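Oxalate--CoA ligase (Arabidopsis thaliana, PDB 5IE2) belongs to the ANL superfamily of AMP-binding enzymes, pairing a large N-terminal domain with a small, probably mobile C-terminal one, and binds adenosine-5'-triphosphate. Local coordinates at residues A[361-366]-A[404-409]; A[409-414]-A[502-507]; A[346-349]-A[353-356]. All coordinates share one frame; numbering follows the deposited sequence.

In the fold
From the N terminus, contact 3 comes first: residues 346-349 and 353-356 close a turn with three residues between them, at the end of strand 344-348. The chain then enters strand 361-366, paired antiparallel to 344-348, and contact 1 closes a 37-residue excursion that returns as strand 404-409 on the far side of strand 394-398. Contact 2 opens where contact 1 ends, sharing Arg409, and its 87 intervening residues lead to helix 503-510 of the C-terminal part. The three follow in series, without nesting or crossing. Contacts 3 and 1 share one antiparallel sheet; contact 2 ties its end to the C-terminal helix, and contacts 1 and 2 both touch ATP.

Contact 1. Residues A[361-366]-A[404-409]. With ATP (adenosine-5'-triphosphate), chain C.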
loop_
_atom_site.group_PDB
_atom_site.type_symbol
_atom_site.label_atom_id
_atom_site.label_comp_id
_atom_site.label_asym_id
_atom_site.label_seq_id
_atom_site.Cartn_x
_atom_site.Cartn_y
_atom_site.Cartn_z
ATOM N N GLY A 361 -14.966 18.929 -2.486
ATOM C CA GLY A 361 -15.863 18.017 -3.178
ATOM C C GLY A 361 -15.239 16.629 -3.212
ATOM O O GLY A 361 -14.176 16.374 -2.606
ATOM N N GLU A 362 -15.877 15.702 -3.917
ATOM C CA GLU A 362 -15.348 14.357 -3.955
ATOM C C GLU A 362 -14.245 14.253 -5.009
ATOM O O GLU A 362 -14.418 14.721 -6.137
ATOM C CB GLU A 362 -16.463 13.336 -4.258
ATOM C CG GLU A 362 -15.966 11.865 -4.243
ATOM C CD GLU A 362 -17.109 10.886 -4.473
ATOM O OE1 GLU A 362 -18.225 11.325 -4.907
ATOM O OE2 GLU A 362 -16.906 9.689 -4.224
ATOM N N VAL A 363 -13.147 13.609 -4.646
ATOM C CA VAL A 363 -12.081 13.369 -5.611
ATOM C C VAL A 363 -12.531 12.272 -6.578
ATOM O O VAL A 363 -12.937 11.196 -6.117
ATOM C CB VAL A 363 -10.779 12.935 -4.884
ATOM C CG1 VAL A 363 -9.666 12.742 -5.897
ATOM C CG2 VAL A 363 -10.394 13.986 -3.836
ATOM N N CYS A 364 -12.491 12.545 -7.893
ATOM C CA CYS A 364 -12.764 11.533 -8.932
ATOM C C CYS A 364 -11.543 11.414 -9.846
ATOM O O CYS A 364 -10.888 12.421 -10.116
ATOM C CB CYS A 364 -13.991 11.916 -9.789
ATOM S SG CYS A 364 -15.446 12.136 -8.673
ATOM N N ILE A 365 -11.274 10.200 -10.316
ATOM C CA ILE A 365 -10.087 9.951 -11.128
ATOM C C ILE A 365 -10.444 9.248 -12.427
ATOM O O ILE A 365 -11.478 8.601 -12.547
ATOM C CB ILE A 365 -9.048 9.091 -10.370
ATOM C CG1 ILE A 365 -9.615 7.700 -10.056
ATOM C CG2 ILE A 365 -8.691 9.844 -9.056
ATOM C CD1 ILE A 365 -8.575 6.759 -9.275
ATOM N N ARG A 366 -9.543 9.368 -13.391
ATOM C CA ARG A 366 -9.730 8.649 -14.626
ATOM C C ARG A 366 -8.399 8.360 -15.237
ATOM O O ARG A 366 -7.621 9.285 -15.498
ATOM C CB ARG A 366 -10.576 9.460 -15.587
ATOM C CG ARG A 366 -10.660 8.736 -16.946
ATOM C CD ARG A 366 -10.560 9.889 -18.007
ATOM N NE ARG A 366 -11.842 10.089 -18.488
ATOM C CZ ARG A 366 -12.359 11.030 -19.305
ATOM N NH1 ARG A 366 -11.756 12.128 -19.806
ATOM N NH2 ARG A 366 -13.625 10.814 -19.583
ATOM N N LEU A 404 -3.358 18.698 -4.185
ATOM C CA LEU A 404 -4.547 18.183 -3.537
ATOM C C LEU A 404 -4.348 18.158 -2.015
ATOM O O LEU A 404 -3.308 17.744 -1.519
ATOM C CB LEU A 404 -4.877 16.778 -4.084
ATOM C CG LEU A 404 -5.982 15.935 -3.448
ATOM C CD1 LEU A 404 -7.320 16.649 -3.611
ATOM C CD2 LEU A 404 -6.016 14.546 -4.094
ATOM N N HIS A 405 -5.392 18.582 -1.311
ATOM C CA HIS A 405 -5.468 18.518 0.131
ATOM C C HIS A 405 -6.665 17.687 0.514
ATOM O O HIS A 405 -7.781 18.062 0.174
ATOM C CB HIS A 405 -5.629 19.917 0.747
ATOM C CG HIS A 405 -4.516 20.856 0.406
ATOM N ND1 HIS A 405 -3.538 21.206 1.319
ATOM C CD2 HIS A 405 -4.213 21.503 -0.746
ATOM C CE1 HIS A 405 -2.670 22.017 0.734
ATOM N NE2 HIS A 405 -3.072 22.232 -0.510
ATOM N N LEU A 406 -6.448 16.582 1.220
ATOM C CA LEU A 406 -7.568 15.716 1.626
ATOM C C LEU A 406 -8.217 16.150 2.933
ATOM O O LEU A 406 -7.549 16.549 3.893
ATOM C CB LEU A 406 -7.082 14.277 1.750
ATOM C CG LEU A 406 -6.673 13.676 0.411
ATOM C CD1 LEU A 406 -5.900 12.378 0.725
ATOM C CD2 LEU A 406 -7.834 13.416 -0.528
ATOM N N VAL A 407 -9.537 16.081 2.978
ATOM C CA VAL A 407 -10.295 16.460 4.164
ATOM C C VAL A 407 -10.696 15.181 4.884
ATOM O O VAL A 407 -10.697 15.117 6.124
ATOM C CB VAL A 407 -11.550 17.320 3.773
ATOM C CG1 VAL A 407 -12.379 17.672 4.974
ATOM C CG2 VAL A 407 -11.100 18.570 3.076
ATOM N N GLY A 408 -11.036 14.159 4.106
ATOM C CA GLY A 408 -11.265 12.863 4.734
ATOM C C GLY A 408 -12.249 12.030 3.925
ATOM O O GLY A 408 -12.790 12.502 2.932
ATOM N N ARG A 409 -12.450 10.787 4.325
ATOM C CA ARG A 409 -13.480 9.964 3.716
ATOM C C ARG A 409 -14.837 10.533 4.011
ATOM O O ARG A 409 -15.113 10.953 5.146
ATOM C CB ARG A 409 -13.400 8.542 4.226
ATOM C CG ARG A 409 -12.063 7.910 3.959
ATOM C CD ARG A 409 -11.844 6.795 4.952
ATOM N NE ARG A 409 -10.493 6.241 4.984
ATOM C CZ ARG A 409 -10.144 5.159 4.303
ATOM N NH1 ARG A 409 -11.043 4.567 3.505
ATOM N NH2 ARG A 409 -8.896 4.686 4.404
HETATM P PG ATP C . -12.236 0.199 2.079
HETATM O O1G ATP C . -13.100 1.205 2.840
HETATM O O2G ATP C . -12.657 -1.212 2.286
HETATM O O3G ATP C . -12.142 0.558 0.597
HETATM P PB ATP C . -9.651 1.458 2.341
HETATM O O1B ATP C . -8.761 1.731 3.534
HETATM O O2B ATP C . -10.399 2.559 1.677
HETATM O O3B ATP C . -10.718 0.257 2.676
HETATM P PA ATP C . -7.286 1.154 0.598
HETATM O O1A ATP C . -7.472 1.086 -0.912
HETATM O O2A ATP C . -6.254 0.320 1.250
HETATM O O3A ATP C . -8.689 0.704 1.254
HETATM O "O5'" ATP C . -7.158 2.693 1.024
HETATM C "C5'" ATP C . -7.326 3.807 0.113
HETATM C "C4'" ATP C . -7.816 4.989 0.968
HETATM O "O4'" ATP C . -6.749 5.410 1.841
HETATM C "C3'" ATP C . -8.061 6.223 0.156
HETATM O "O3'" ATP C . -9.354 6.158 -0.440
HETATM C "C2'" ATP C . -7.955 7.332 1.182
HETATM O "O2'" ATP C . -9.142 7.336 1.993
HETATM C "C1'" ATP C . -6.860 6.804 2.063
HETATM N N9 ATP C . -5.541 7.407 1.757
HETATM C C8 ATP C . -4.576 6.942 0.953
HETATM N N7 ATP C . -3.511 7.801 0.983
HETATM C C5 ATP C . -3.836 8.810 1.855
HETATM C C6 ATP C . -3.158 10.024 2.364
HETATM N N6 ATP C . -1.870 10.305 1.975
HETATM N N1 ATP C . -3.846 10.777 3.254
HETATM C C2 ATP C . -5.095 10.460 3.665
HETATM N N3 ATP C . -5.782 9.369 3.237
HETATM C C4 ATP C . -5.168 8.536 2.348
#
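Val363 meets Leu404 tip to tip, its CG2 lying 4.1 Å from Leu404 CD1, and the same methyl lies 4.2 Å from CD2 of Leu406. With chi1 of Val363 at -178°, CG1 stands opposite the backbone N, which places CG2 beside that N and directed at the two leucines. The contact is purely apolar. The nearest CA atoms, those of Val363 and Leu406, are 8.8 Å apart, too far for direct strand pairing; both strands instead pair antiparallel with strand 394-398, and Met345 of strand 344-348 packs against both Val363 and Leu404. The other branch of Leu406 comes over the ring face of the ATP adenine, Leu406 CD1 standing 3.6 Å from ATP C2. Beyond it, Val407 and Gly408 both face Ile395, a classic beta bulge that precedes Arg409.

From CB, the Arg409 side chain runs extended from CG to NE alongside the ribose. Arg409 CG is 3.6 Å from ATP O2', and CD and NE pass the same hydroxyl. Further out, ATP O2' sits over the centre of one guanidinium face, 3.3 Å from Arg409 CZ. The tip grips the beta phosphate with two separate hydrogen bonds: Arg409 NH1 to ATP O2B is 2.8 Å at 165°, and Arg409 NH2 to ATP O1B is 3.1 Å at 150°. Phosphorus PB lies in the guanidinium plane at its edge, so the fork fixes the group's rotation as well as its position. Asp394 and Thr173 flank the arginine and also hydrogen-bond the nucleotide. Apolar packing over one face of the adenine, with an arginine reaching from a strand end across the ribose to the phosphates, forms one wall of the nucleotide pocket of this ANL-superfamily enzyme.

Contact 2. Residues A[409-414]-A[502-507]; sequences RIKELI and QRRIVA. With ATP (adenosine-5'-triphosphate), chain C.
Lys411 and Glu412 are the residues of 409-414 that touch helix 503-510, meeting Arg504 and Arg503 respectively. The segment starts at Arg409, whose carbonyl O accepts the N-H of Glu412 and, weakly, that of Leu413, folding the chain into a turn. Arg409 NE lies 3.9 Å from Glu412 OE1, a long ion pair, while the arginine's tip is committed to the beta phosphate of ATP. Ile410 turns back onto Ile395. Lys411 follows, bent at chi2; its aliphatic CD lies 3.6 Å from Arg504 NH2, approaching the guanidinium obliquely. Arg504 NH1 also makes a weak hydrogen bond to the carbonyl O of Thr174, next to the nucleotide.

Glu412 carries most of the contact. Extended beyond CG (chi2 -178°), it crosses Arg503 at roughly a right angle, with Glu412 OE1 3.1 Å from Arg503 CD. Glu412 OE1 is also near the plane of the Arg503 guanidinium, at its edge, 3.8 Å from Arg503 NH1: a long salt bridge, the carboxylate and guanidinium planes being 79° apart. The stronger polar partners of Arg503 are Asp427 and the carbonyl O of Ala441. One water donates to Glu412 OE2 at 2.6 Å and accepts from Arg503 N at 3.1 Å. A second donates to Glu412 OE2 at 2.7 Å and accepts from Arg504 N at 3.2 Å. Leu413 then packs on Ile395, and Ile414 on Pro423 as the next strand begins.

Gln502 is the N-cap, so the water-linked N-H groups belong to the first helical turn. The carboxylate thus faces a helix N terminus and sits between two arginines, which would probably stabilise its negative charge. Long ion pairs and water bridges imply a polar, solvated interface, consistent with a junction between domains that probably reorient, as in other ANL enzymes.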
loop_
_atom_site.group_PDB
_atom_site.type_symbol
_atom_site.label_atom_id
_atom_site.label_comp_id
_atom_site.label_asym_id
_atom_site.label_seq_id
_atom_site.Cartn_x
_atom_site.Cartn_y
_atom_site.Cartn_z
ATOM N N ARG A 409 -12.450 10.787 4.325
ATOM C CA ARG A 409 -13.480 9.964 3.716
ATOM C C ARG A 409 -14.837 10.533 4.011
ATOM O O ARG A 409 -15.113 10.953 5.146
ATOM C CB ARG A 409 -13.400 8.542 4.226
ATOM C CG ARG A 409 -12.063 7.910 3.959
ATOM C CD ARG A 409 -11.844 6.795 4.952
ATOM N NE ARG A 409 -10.493 6.241 4.984
ATOM C CZ ARG A 409 -10.144 5.159 4.303
ATOM N NH1 ARG A 409 -11.043 4.567 3.505
ATOM N NH2 ARG A 409 -8.896 4.686 4.404
ATOM N N ILE A 410 -15.683 10.571 2.982
ATOM C CA ILE A 410 -17.067 11.009 3.156
ATOM C C ILE A 410 -17.698 10.388 4.404
ATOM O O ILE A 410 -18.340 11.078 5.204
ATOM C CB ILE A 410 -17.905 10.610 1.962
ATOM C CG1 ILE A 410 -17.472 11.404 0.741
ATOM C CG2 ILE A 410 -19.415 10.766 2.258
ATOM C CD1 ILE A 410 -18.136 10.938 -0.557
ATOM N N LYS A 411 -17.519 9.090 4.575
ATOM C CA LYS A 411 -18.183 8.404 5.692
ATOM C C LYS A 411 -17.564 8.695 7.078
ATOM O O LYS A 411 -18.154 8.366 8.103
ATOM C CB LYS A 411 -18.173 6.896 5.438
ATOM C CG LYS A 411 -18.947 6.432 4.200
ATOM C CD LYS A 411 -20.074 5.463 4.595
ATOM C CE LYS A 411 -20.483 4.577 3.420
ATOM N NZ LYS A 411 -19.387 4.519 2.402
ATOM N N GLU A 412 -16.387 9.321 7.102
ATOM C CA GLU A 412 -15.688 9.587 8.357
ATOM C C GLU A 412 -15.776 11.019 8.832
ATOM O O GLU A 412 -15.445 11.275 9.996
ATOM C CB GLU A 412 -14.206 9.202 8.232
ATOM C CG GLU A 412 -14.026 7.708 8.386
ATOM C CD GLU A 412 -12.584 7.251 8.313
ATOM O OE1 GLU A 412 -11.653 8.101 8.181
ATOM O OE2 GLU A 412 -12.389 6.019 8.380
ATOM N N LEU A 413 -16.226 11.946 7.968
ATOM C CA LEU A 413 -16.354 13.345 8.375
ATOM C C LEU A 413 -17.389 13.442 9.483
ATOM O O LEU A 413 -18.411 12.728 9.470
ATOM C CB LEU A 413 -16.757 14.245 7.224
ATOM C CG LEU A 413 -15.811 14.252 6.010
ATOM C CD1 LEU A 413 -16.291 15.265 4.966
ATOM C CD2 LEU A 413 -14.409 14.600 6.443
ATOM N N ILE A 414 -17.159 14.335 10.430
ATOM C CA ILE A 414 -18.027 14.401 11.600
ATOM C C ILE A 414 -19.018 15.530 11.492
ATOM O O ILE A 414 -18.652 16.698 11.433
ATOM C CB ILE A 414 -17.161 14.520 12.863
ATOM C CG1 ILE A 414 -16.241 13.318 12.943
ATOM C CG2 ILE A 414 -18.023 14.627 14.100
ATOM C CD1 ILE A 414 -15.179 13.429 14.003
ATOM N N GLN A 502 -8.078 1.955 12.080
ATOM C CA GLN A 502 -9.411 2.259 11.530
ATOM C C GLN A 502 -10.334 2.906 12.550
ATOM O O GLN A 502 -10.543 2.351 13.628
ATOM C CB GLN A 502 -10.085 1.037 10.895
ATOM C CG GLN A 502 -9.143 0.162 10.073
ATOM C CD GLN A 502 -9.885 -0.816 9.171
ATOM O OE1 GLN A 502 -10.788 -1.527 9.619
ATOM N NE2 GLN A 502 -9.506 -0.855 7.899
ATOM N N ARG A 503 -10.869 4.082 12.211
ATOM C CA ARG A 503 -11.545 4.904 13.206
ATOM C C ARG A 503 -12.827 4.242 13.692
ATOM O O ARG A 503 -13.143 4.340 14.866
ATOM C CB ARG A 503 -11.924 6.286 12.658
ATOM C CG ARG A 503 -10.947 6.890 11.708
ATOM C CD ARG A 503 -11.377 8.281 11.307
ATOM N NE ARG A 503 -10.481 9.095 12.072
ATOM C CZ ARG A 503 -9.332 9.602 11.657
ATOM N NH1 ARG A 503 -8.950 9.544 10.387
ATOM N NH2 ARG A 503 -8.617 10.270 12.545
ATOM N N ARG A 504 -13.528 3.505 12.834
ATOM C CA ARG A 504 -14.771 2.872 13.284
ATOM C C ARG A 504 -14.520 1.812 14.360
ATOM O O ARG A 504 -15.253 1.713 15.344
ATOM C CB ARG A 504 -15.510 2.240 12.099
ATOM C CG ARG A 504 -16.252 3.247 11.241
ATOM C CD ARG A 504 -16.877 2.610 9.984
ATOM N NE ARG A 504 -17.939 3.465 9.428
ATOM C CZ ARG A 504 -18.564 3.261 8.267
ATOM N NH1 ARG A 504 -18.270 2.208 7.523
ATOM N NH2 ARG A 504 -19.505 4.100 7.858
ATOM N N ILE A 505 -13.424 1.085 14.216
ATOM C CA ILE A 505 -13.066 0.071 15.196
ATOM C C ILE A 505 -12.696 0.708 16.531
ATOM O O ILE A 505 -13.085 0.221 17.598
ATOM C CB ILE A 505 -11.905 -0.792 14.715
ATOM C CG1 ILE A 505 -12.414 -1.807 13.715
ATOM C CG2 ILE A 505 -11.234 -1.509 15.882
ATOM C CD1 ILE A 505 -12.625 -1.234 12.362
ATOM N N VAL A 506 -11.928 1.792 16.462
ATOM C CA VAL A 506 -11.543 2.532 17.653
ATOM C C VAL A 506 -12.787 3.030 18.369
ATOM O O VAL A 506 -12.924 2.895 19.597
ATOM C CB VAL A 506 -10.627 3.739 17.319
ATOM C CG1 VAL A 506 -10.362 4.570 18.548
ATOM C CG2 VAL A 506 -9.317 3.280 16.686
ATOM N N ALA A 507 -13.703 3.583 17.581
ATOM C CA ALA A 507 -14.926 4.172 18.110
ATOM C C ALA A 507 -15.733 3.139 18.855
ATOM O O ALA A 507 -16.058 3.347 20.035
ATOM C CB ALA A 507 -15.752 4.781 17.006
HETATM P PG ATP C . -12.236 0.199 2.079
HETATM O O1G ATP C . -13.100 1.205 2.840
HETATM O O2G ATP C . -12.657 -1.212 2.286
HETATM O O3G ATP C . -12.142 0.558 0.597
HETATM P PB ATP C . -9.651 1.458 2.341
HETATM O O1B ATP C . -8.761 1.731 3.534
HETATM O O2B ATP C . -10.399 2.559 1.677
HETATM O O3B ATP C . -10.718 0.257 2.676
HETATM P PA ATP C . -7.286 1.154 0.598
HETATM O O1A ATP C . -7.472 1.086 -0.912
HETATM O O2A ATP C . -6.254 0.320 1.250
HETATM O O3A ATP C . -8.689 0.704 1.254
HETATM O "O5'" ATP C . -7.158 2.693 1.024
HETATM C "C5'" ATP C . -7.326 3.807 0.113
HETATM C "C4'" ATP C . -7.816 4.989 0.968
HETATM O "O4'" ATP C . -6.749 5.410 1.841
HETATM C "C3'" ATP C . -8.061 6.223 0.156
HETATM O "O3'" ATP C . -9.354 6.158 -0.440
HETATM C "C2'" ATP C . -7.955 7.332 1.182
HETATM O "O2'" ATP C . -9.142 7.336 1.993
HETATM C "C1'" ATP C . -6.860 6.804 2.063
HETATM N N9 ATP C . -5.541 7.407 1.757
HETATM C C8 ATP C . -4.576 6.942 0.953
HETATM N N7 ATP C . -3.511 7.801 0.983
HETATM C C5 ATP C . -3.836 8.810 1.855
HETATM C C6 ATP C . -3.158 10.024 2.364
HETATM N N6 ATP C . -1.870 10.305 1.975
HETATM N N1 ATP C . -3.846 10.777 3.254
HETATM C C2 ATP C . -5.095 10.460 3.665
HETATM N N3 ATP C . -5.782 9.369 3.237
HETATM C C4 ATP C . -5.168 8.536 2.348
HETATM O O HOH W 1 -10.168 4.979 9.323
HETATM O O HOH W 2 -13.392 3.834 9.645
#

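Contact 3. Residues A[346-349]-A[353-356]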
loop_
_atom_site.group_PDB
_atom_site.type_symbol
_atom_site.label_atom_id
_atom_site.label_comp_id
_atom_site.label_asym_id
_atom_site.label_seq_id
_atom_site.Cartn_x
_atom_site.Cartn_y
_atom_site.Cartn_z
ATOM N N ALA A 346 -10.379 15.205 -10.642
ATOM C CA ALA A 346 -11.261 16.359 -10.574
ATOM C C ALA A 346 -11.996 16.351 -9.248
ATOM O O ALA A 346 -12.150 15.307 -8.656
ATOM C CB ALA A 346 -12.218 16.312 -11.688
ATOM N N ILE A 347 -12.461 17.512 -8.790
ATOM C CA ILE A 347 -13.188 17.607 -7.524
ATOM C C ILE A 347 -14.635 17.924 -7.885
ATOM O O ILE A 347 -14.892 18.940 -8.525
ATOM C CB ILE A 347 -12.606 18.743 -6.639
ATOM C CG1 ILE A 347 -11.122 18.534 -6.347
ATOM C CG2 ILE A 347 -13.424 18.934 -5.368
ATOM C CD1 ILE A 347 -10.873 17.312 -5.415
ATOM N N LEU A 348 -15.576 17.054 -7.526
ATOM C CA LEU A 348 -16.971 17.231 -7.986
ATOM C C LEU A 348 -17.938 17.449 -6.824
ATOM O O LEU A 348 -17.784 16.783 -5.799
ATOM C CB LEU A 348 -17.388 15.977 -8.723
ATOM C CG LEU A 348 -17.205 15.852 -10.236
ATOM C CD1 LEU A 348 -15.943 16.466 -10.791
ATOM C CD2 LEU A 348 -17.305 14.402 -10.578
ATOM N N ASN A 349 -18.945 18.323 -6.955
ATOM C CA ASN A 349 -19.987 18.337 -5.931
ATOM C C ASN A 349 -21.022 17.228 -6.136
ATOM O O ASN A 349 -20.888 16.398 -7.038
ATOM C CB ASN A 349 -20.688 19.712 -5.835
ATOM C CG ASN A 349 -21.419 20.124 -7.106
ATOM O OD1 ASN A 349 -21.734 19.308 -7.971
ATOM N ND2 ASN A 349 -21.716 21.414 -7.206
ATOM N N GLU A 353 -20.854 18.646 -10.655
ATOM C CA GLU A 353 -20.227 19.856 -11.181
ATOM C C GLU A 353 -18.766 19.995 -10.717
ATOM O O GLU A 353 -18.467 19.863 -9.518
ATOM C CB GLU A 353 -21.022 21.107 -10.758
ATOM C CG GLU A 353 -22.476 21.136 -11.265
ATOM C CD GLU A 353 -23.362 22.185 -10.580
ATOM O OE1 GLU A 353 -22.969 22.740 -9.532
ATOM O OE2 GLU A 353 -24.480 22.449 -11.094
ATOM N N ILE A 354 -17.862 20.280 -11.648
ATOM C CA ILE A 354 -16.446 20.435 -11.304
ATOM C C ILE A 354 -16.232 21.689 -10.457
ATOM O O ILE A 354 -16.790 22.753 -10.738
ATOM C CB ILE A 354 -15.589 20.476 -12.555
ATOM C CG1 ILE A 354 -15.857 19.222 -13.367
ATOM C CG2 ILE A 354 -14.107 20.493 -12.200
ATOM C CD1 ILE A 354 -15.235 19.275 -14.758
ATOM N N GLN A 355 -15.468 21.541 -9.385
ATOM C CA GLN A 355 -15.235 22.632 -8.456
ATOM C C GLN A 355 -14.008 23.461 -8.789
ATOM O O GLN A 355 -13.006 22.949 -9.310
ATOM C CB GLN A 355 -15.119 22.107 -7.022
ATOM C CG GLN A 355 -16.377 21.429 -6.517
ATOM C CD GLN A 355 -17.571 22.341 -6.635
ATOM O OE1 GLN A 355 -17.638 23.376 -5.963
ATOM N NE2 GLN A 355 -18.503 21.991 -7.501
ATOM N N GLU A 356 -14.105 24.749 -8.463
ATOM C CA GLU A 356 -13.003 25.686 -8.596
ATOM C C GLU A 356 -11.984 25.376 -7.502
ATOM O O GLU A 356 -12.336 24.765 -6.484
ATOM C CB GLU A 356 -13.517 27.130 -8.474
ATOM C CG GLU A 356 -13.972 27.812 -9.807
ATOM C CD GLU A 356 -12.962 27.699 -10.966
ATOM O OE1 GLU A 356 -11.823 28.212 -10.837
ATOM O OE2 GLU A 356 -13.301 27.097 -12.014
#
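Asn349 holds Glu353 with both ends of its amide: OD1 accepts from Glu353 N at 2.9 Å, and ND2 donates to Glu353 OE1 at 3.0 Å. The second bond is nearly straight (169°) and lies in the amide plane, although it meets the carboxylate from above its plane. With chi1 at 62°, CG of Asn349 sits between its own N and carbonyl carbon, which folds the amide back over the turn, and OD1 also accepts from Lys351 N, an Asx turn. Glu353 O is gripped twice, from opposite faces of its carbonyl plane, by Asn349 N at 3.0 Å and by Gln355 NE2 at 2.9 Å; the bend at chi2 of Gln355 (-55°) brings its amide there. A further backbone bond joins Gln355 N to Ile347 O at 2.8 Å.

The bonds Asn349 N to Glu353 O and Gln355 N to Ile347 O flank Leu348 and Ile354, a non-hydrogen-bonded antiparallel pair with CA atoms 4.6 Å apart, where CA-H...O contacts to Ile347 O and Glu353 O add to the pairing. Outward, Leu348 CD1 packs on Ile354 CG1 at 3.8 Å. The Ile347 and Gln355 side chains cross at about a right angle, Ile347 CG2 being 4.0 Å from Gln355 CB, while Ile347 also packs on Val363 of the neighbouring strand. The whole is a short, hairpin-like reversal closed by an Asx turn, at the edge of the antiparallel sheet.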